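Coat protein (Tobacco streak virus, PDB 4Y6X) forms the viral capsid and binds RNA, probably assembling into an icosahedral shell, packaging the genome and taking part in initiating its translation. Local coordinates at residues T50-I55 / Y145-S150; E61-R66 / G115-Q120. One frame throughout, in Å; residues are numbered along the deposited sequence.

Contact 1. Residues T50-I55 / Y145-S150; sequences TIVEGI and YWIAIS
In the apolar interior of the coat protein's jelly-roll beta-barrel, Ile51, near the end of the short helix 48-52, packs against Tyr145 and Ile147 of strand 140-150. The two branches of Ile51 do different work. CG1 sits almost squarely above the phenol ring of Tyr145, 4.0 Å from the ring centroid and 10° off its normal, a CH-pi contact. CG2 lies over the same face at the CG end, where the ring joins CB, 3.8 Å from Tyr145 CG, and also reaches the next inward residue of the strand, with Ile51 CG2 and Ile147 CD1 3.8 Å apart. The isoleucine thus bridges two strand side chains, crossing the tyrosine at about a right angle.

Ile147 supplies the other focus. Its chi2 of 169° extends the CG1 arm so that the terminal CD1 stands well clear of the strand and meets three residues at once. Besides Ile51, Val52 brings CG2 to 4.0 Å from Ile147 CD1, and the two CD1 methyls of Ile55 and Ile147 meet at 4.1 Å, with the side chains at an oblique angle. Ile55 returns to the strand because the chain leaves helical geometry at Glu53 and bends through Gly54, whose phi of 80° favours glycine.

Phe64 and Leu67 of strand 63-73 also touch Ile147, and Ile46 packs on both Ile51 and Tyr145. Arg30 NH2 is hydrogen-bonded to Thr50 O, while Trp146, whose side chain starts away from the helix, meets Phe161 of the second subunit edge-to-face. The alternation of Tyr145 and Ile147 facing inward with Trp146 facing outward is that of a beta-strand with one face on the hydrophobic core, here of a viral jelly roll in which a short helix after strand 44-47 packs onto part of the sheet's inner face.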
loop_
_atom_site.group_PDB
_atom_site.type_symbol
_atom_site.label_atom_id
_atom_site.label_comp_id
_atom_site.label_asym_id
_atom_site.label_seq_id
_atom_site.Cartn_x
_atom_site.Cartn_y
_atom_site.Cartn_z
ATOM N N THR A 50 -8.326 -2.803 -8.603
ATOM C CA THR A 50 -8.100 -1.768 -7.619
ATOM C C THR A 50 -7.831 -2.346 -6.246
ATOM O O THR A 50 -7.048 -1.811 -5.511
ATOM C CB THR A 50 -9.349 -0.854 -7.482
ATOM O OG1 THR A 50 -9.558 -0.210 -8.726
ATOM C CG2 THR A 50 -9.215 0.212 -6.380
ATOM N N ILE A 51 -8.540 -3.404 -5.863
ATOM C CA ILE A 51 -8.321 -3.996 -4.586
ATOM C C ILE A 51 -6.874 -4.464 -4.447
ATOM O O ILE A 51 -6.257 -4.331 -3.405
ATOM C CB ILE A 51 -9.282 -5.171 -4.343
ATOM C CG1 ILE A 51 -10.683 -4.629 -4.080
ATOM C CG2 ILE A 51 -8.815 -5.989 -3.147
ATOM C CD1 ILE A 51 -11.788 -5.640 -4.202
ATOM N N VAL A 52 -6.334 -5.004 -5.522
ATOM C CA VAL A 52 -5.000 -5.577 -5.547
ATOM C C VAL A 52 -3.874 -4.567 -5.756
ATOM O O VAL A 52 -2.757 -4.816 -5.344
ATOM C CB VAL A 52 -4.977 -6.684 -6.609
ATOM C CG1 VAL A 52 -3.566 -6.977 -7.094
ATOM C CG2 VAL A 52 -5.633 -7.906 -6.009
ATOM N N GLU A 53 -4.148 -3.454 -6.414
ATOM C CA GLU A 53 -3.162 -2.401 -6.595
ATOM C C GLU A 53 -2.514 -2.033 -5.270
ATOM O O GLU A 53 -3.193 -1.804 -4.269
ATOM C CB GLU A 53 -3.817 -1.157 -7.235
ATOM C CG GLU A 53 -3.594 0.182 -6.500
ATOM C CD GLU A 53 -4.563 0.383 -5.334
ATOM N N GLY A 54 -1.192 -1.950 -5.269
ATOM C CA GLY A 54 -0.454 -1.552 -4.066
ATOM C C GLY A 54 -0.272 -2.675 -3.052
ATOM O O GLY A 54 -0.275 -2.418 -1.841
ATOM N N ILE A 55 -0.088 -3.911 -3.542
ATOM C CA ILE A 55 0.293 -5.031 -2.706
ATOM C C ILE A 55 1.545 -5.656 -3.318
ATOM O O ILE A 55 1.494 -6.329 -4.332
ATOM C CB ILE A 55 -0.825 -6.062 -2.577
ATOM C CG1 ILE A 55 -2.075 -5.401 -1.986
ATOM C CG2 ILE A 55 -0.354 -7.240 -1.738
ATOM C CD1 ILE A 55 -3.236 -6.348 -1.720
ATOM N N TYR A 145 -9.027 -4.999 3.116
ATOM C CA TYR A 145 -9.262 -6.147 2.243
ATOM C C TYR A 145 -8.271 -7.212 2.617
ATOM O O TYR A 145 -7.103 -6.882 2.888
ATOM C CB TYR A 145 -8.963 -5.773 0.829
ATOM C CG TYR A 145 -9.752 -4.608 0.291
ATOM C CD1 TYR A 145 -11.115 -4.659 0.201
ATOM C CD2 TYR A 145 -9.111 -3.466 -0.137
ATOM C CE1 TYR A 145 -11.827 -3.597 -0.307
ATOM C CE2 TYR A 145 -9.800 -2.387 -0.610
ATOM C CZ TYR A 145 -11.162 -2.460 -0.711
ATOM O OH TYR A 145 -11.845 -1.400 -1.234
ATOM N N TRP A 146 -8.720 -8.471 2.708
ATOM C CA TRP A 146 -7.804 -9.584 3.000
ATOM C C TRP A 146 -7.901 -10.551 1.826
ATOM O O TRP A 146 -8.985 -10.884 1.440
ATOM C CB TRP A 146 -8.189 -10.303 4.280
ATOM C CG TRP A 146 -7.862 -9.526 5.424
ATOM C CD1 TRP A 146 -8.657 -8.624 6.040
ATOM C CD2 TRP A 146 -6.614 -9.493 6.114
ATOM N NE1 TRP A 146 -7.988 -8.034 7.083
ATOM C CE2 TRP A 146 -6.743 -8.566 7.170
ATOM C CE3 TRP A 146 -5.430 -10.195 5.988
ATOM C CZ2 TRP A 146 -5.697 -8.265 8.061
ATOM C CZ3 TRP A 146 -4.375 -9.908 6.882
ATOM C CH2 TRP A 146 -4.539 -8.974 7.913
ATOM N N ILE A 147 -6.771 -10.981 1.288
ATOM C CA ILE A 147 -6.695 -11.848 0.167
ATOM C C ILE A 147 -5.746 -12.987 0.489
ATOM O O ILE A 147 -4.630 -12.751 0.958
ATOM C CB ILE A 147 -6.204 -11.079 -1.039
ATOM C CG1 ILE A 147 -7.024 -9.832 -1.181
ATOM C CG2 ILE A 147 -6.343 -11.890 -2.297
ATOM C CD1 ILE A 147 -6.456 -8.857 -2.174
ATOM N N ALA A 148 -6.189 -14.206 0.250
ATOM C CA ALA A 148 -5.332 -15.363 0.377
ATOM C C ALA A 148 -4.756 -15.643 -1.016
ATOM O O ALA A 148 -5.506 -15.797 -1.966
ATOM C CB ALA A 148 -6.092 -16.545 0.861
ATOM N N ILE A 149 -3.413 -15.669 -1.086
ATOM C CA ILE A 149 -2.684 -15.864 -2.296
ATOM C C ILE A 149 -1.675 -16.997 -2.152
ATOM O O ILE A 149 -1.324 -17.408 -1.041
ATOM C CB ILE A 149 -1.958 -14.615 -2.715
ATOM C CG1 ILE A 149 -0.966 -14.208 -1.665
ATOM C CG2 ILE A 149 -2.961 -13.501 -2.997
ATOM C CD1 ILE A 149 0.011 -13.152 -2.137
ATOM N N SER A 150 -1.178 -17.459 -3.270
ATOM C CA SER A 150 -0.027 -18.382 -3.279
ATOM C C SER A 150 1.149 -17.732 -2.585
ATOM O O SER A 150 1.413 -16.529 -2.769
ATOM C CB SER A 150 0.359 -18.815 -4.731
ATOM O OG SER A 150 0.308 -17.752 -5.668
#

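Contact 2. Residues E61-R66 / G115-Q120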
loop_
_atom_site.group_PDB
_atom_site.type_symbol
_atom_site.label_atom_id
_atom_site.label_comp_id
_atom_site.label_asym_id
_atom_site.label_seq_id
_atom_site.Cartn_x
_atom_site.Cartn_y
_atom_site.Cartn_z
ATOM N N GLU A 61 2.223 -14.120 -11.862
ATOM C CA GLU A 61 2.177 -15.527 -11.480
ATOM C C GLU A 61 1.348 -15.815 -10.198
ATOM O O GLU A 61 1.140 -16.959 -9.846
ATOM C CB GLU A 61 3.618 -16.050 -11.261
ATOM N N THR A 62 0.872 -14.795 -9.487
ATOM C CA THR A 62 0.162 -15.063 -8.243
ATOM C C THR A 62 -1.185 -15.740 -8.505
ATOM O O THR A 62 -1.935 -15.272 -9.313
ATOM C CB THR A 62 -0.072 -13.760 -7.473
ATOM O OG1 THR A 62 1.200 -13.156 -7.204
ATOM C CG2 THR A 62 -0.794 -14.051 -6.119
ATOM N N LYS A 63 -1.488 -16.800 -7.795
ATOM C CA LYS A 63 -2.823 -17.361 -7.784
ATOM C C LYS A 63 -3.601 -16.832 -6.545
ATOM O O LYS A 63 -3.037 -16.671 -5.483
ATOM C CB LYS A 63 -2.734 -18.865 -7.741
ATOM C CG LYS A 63 -2.150 -19.473 -9.013
ATOM C CD LYS A 63 -1.959 -20.981 -8.856
ATOM C CE LYS A 63 -1.059 -21.584 -9.925
ATOM N NZ LYS A 63 0.383 -21.599 -9.493
ATOM N N PHE A 64 -4.902 -16.617 -6.705
ATOM C CA PHE A 64 -5.780 -16.000 -5.729
ATOM C C PHE A 64 -6.806 -17.009 -5.268
ATOM O O PHE A 64 -7.462 -17.627 -6.091
ATOM C CB PHE A 64 -6.482 -14.840 -6.368
ATOM C CG PHE A 64 -5.598 -13.737 -6.694
ATOM C CD1 PHE A 64 -4.924 -13.701 -7.900
ATOM C CD2 PHE A 64 -5.373 -12.731 -5.772
ATOM C CE1 PHE A 64 -4.077 -12.638 -8.213
ATOM C CE2 PHE A 64 -4.503 -11.682 -6.060
ATOM C CZ PHE A 64 -3.859 -11.630 -7.274
ATOM N N TYR A 65 -6.911 -17.206 -3.963
ATOM C CA TYR A 65 -7.830 -18.180 -3.410
ATOM C C TYR A 65 -9.054 -17.633 -2.680
ATOM O O TYR A 65 -10.119 -18.190 -2.811
ATOM C CB TYR A 65 -7.090 -19.087 -2.480
ATOM C CG TYR A 65 -6.045 -19.880 -3.249
ATOM C CD1 TYR A 65 -6.388 -21.072 -3.931
ATOM C CD2 TYR A 65 -4.764 -19.416 -3.371
ATOM C CE1 TYR A 65 -5.404 -21.808 -4.651
ATOM C CE2 TYR A 65 -3.785 -20.117 -4.060
ATOM C CZ TYR A 65 -4.105 -21.321 -4.692
ATOM O OH TYR A 65 -3.129 -21.987 -5.352
ATOM N N ARG A 66 -8.929 -16.536 -1.948
ATOM C CA ARG A 66 -10.071 -16.004 -1.168
ATOM C C ARG A 66 -9.948 -14.514 -1.108
ATOM O O ARG A 66 -8.840 -13.982 -0.969
ATOM C CB ARG A 66 -10.021 -16.518 0.271
ATOM C CG ARG A 66 -10.086 -18.008 0.385
ATOM C CD ARG A 66 -9.996 -18.534 1.812
ATOM N NE ARG A 66 -11.140 -18.172 2.625
ATOM C CZ ARG A 66 -11.243 -18.484 3.926
ATOM N NH1 ARG A 66 -10.250 -19.133 4.550
ATOM N NH2 ARG A 66 -12.302 -18.103 4.631
ATOM N N GLY A 115 -8.339 -20.202 -7.154
ATOM C CA GLY A 115 -6.956 -20.433 -7.566
ATOM C C GLY A 115 -6.593 -19.767 -8.873
ATOM O O GLY A 115 -5.663 -20.182 -9.531
ATOM N N LYS A 116 -7.308 -18.720 -9.259
ATOM C CA LYS A 116 -7.114 -18.112 -10.551
ATOM C C LYS A 116 -6.020 -17.045 -10.515
ATOM O O LYS A 116 -5.699 -16.498 -9.445
ATOM C CB LYS A 116 -8.419 -17.481 -11.023
ATOM C CG LYS A 116 -9.596 -18.470 -11.247
ATOM C CD LYS A 116 -10.782 -17.662 -11.769
ATOM C CE LYS A 116 -12.080 -18.433 -11.980
ATOM N NZ LYS A 116 -11.909 -19.896 -12.120
ATOM N N LEU A 117 -5.521 -16.689 -11.694
ATOM C CA LEU A 117 -4.562 -15.598 -11.857
ATOM C C LEU A 117 -5.291 -14.299 -12.047
ATOM O O LEU A 117 -6.486 -14.263 -12.368
ATOM C CB LEU A 117 -3.677 -15.820 -13.072
ATOM C CG LEU A 117 -2.528 -16.853 -12.976
ATOM C CD1 LEU A 117 -3.057 -18.244 -12.732
ATOM C CD2 LEU A 117 -1.656 -16.859 -14.230
ATOM N N LEU A 118 -4.570 -13.206 -11.857
ATOM C CA LEU A 118 -5.146 -11.863 -11.979
ATOM C C LEU A 118 -5.829 -11.599 -13.320
ATOM O O LEU A 118 -6.931 -11.035 -13.350
ATOM C CB LEU A 118 -4.096 -10.783 -11.702
ATOM C CG LEU A 118 -4.641 -9.337 -11.660
ATOM C CD1 LEU A 118 -5.814 -9.173 -10.682
ATOM C CD2 LEU A 118 -3.526 -8.364 -11.319
ATOM N N ASN A 119 -5.227 -12.034 -14.418
ATOM C CA ASN A 119 -5.826 -11.799 -15.723
ATOM C C ASN A 119 -7.186 -12.477 -15.874
ATOM O O ASN A 119 -7.980 -12.052 -16.711
ATOM C CB ASN A 119 -4.879 -12.179 -16.892
ATOM C CG ASN A 119 -4.354 -13.605 -16.802
ATOM O OD1 ASN A 119 -5.114 -14.567 -16.770
ATOM N ND2 ASN A 119 -3.037 -13.742 -16.773
ATOM N N GLN A 120 -7.456 -13.515 -15.081
ATOM C CA GLN A 120 -8.769 -14.164 -15.075
ATOM C C GLN A 120 -9.788 -13.520 -14.110
ATOM O O GLN A 120 -10.968 -13.821 -14.189
ATOM C CB GLN A 120 -8.633 -15.626 -14.694
ATOM C CG GLN A 120 -7.914 -16.539 -15.651
ATOM C CD GLN A 120 -7.485 -17.800 -14.932
ATOM O OE1 GLN A 120 -6.461 -17.819 -14.260
ATOM N NE2 GLN A 120 -8.293 -18.855 -15.035
HETATM O O HOH W 1 -1.902 -13.445 -11.178
#
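Phe64 N donates to Lys116 O at 2.9 Å with an N-H...O angle of 148°, the one direct bond between residues 61-66 and 115-120 that is not weak. The segments belong to antiparallel strands 63-73 and 107-117, the latter outermost within this chain in its jelly-roll sheet. Phe64 O is shared by two weak donors: Gly115 N, 2.9 Å from Phe64 O but poorly aligned, and the more distant Lys116 N. At the next step no direct backbone bond is made and a water joins the two chains, 2.6 Å from Thr62 O and accepting from Leu118 N at 2.8 Å. Within 115-120, Gln120 turns back on its own segment: its OE1 accepts from Leu117 N (3.0 Å, 168° at the hydrogen), which sits above the plane of the Gln120 amide, while Gln120 N bonds to Leu117 O.

Side chains then close over this backbone network. Lys63 and Leu117 run side by side on one face of the sheet, Lys63 CG touching Leu117 CD1. On the face turned to the barrel interior, the Phe64 ring has Lys116 O at its edge, 3.3 Å from Phe64 CD1, and Thr62 CG2 over one face, toward the rim. Phe64 CE1 also reaches 4.0 Å from Leu118 CB, at the base of that side chain; Phe48 meets the ring edge-to-face, and Leu121 packs on it as well. Tyr65 and Arg66 form a classic beta bulge opposite Ala148 of strand 140-150. Gly115 has a positive phi, and its bare alpha carbon lies against the Tyr65 ring, with Gly115 CA 3.6 Å from Tyr65 CE1.

How the contacts relate
Both contacts serve the same four-stranded sheet: strands 140-150 and 63-73 are neighbours in it, and 107-117 lies on the far side of 63-73. Contact 1 is buried near the middle of the chain and joins a helix to the sheet through aliphatic and aromatic groups alone. Contact 2, about 10 Å away between centres, is only partly buried and is held by backbone bonds and a water, with Phe64 packing inward; the Gln120 amide braces its own segment. Both its segments fall between those of contact 1 in the sequence. The two meet where Tyr65 N lies 2.8 Å from Ala148 O, and Phe64 carries the interior packing across, touching Val52 and Ile147.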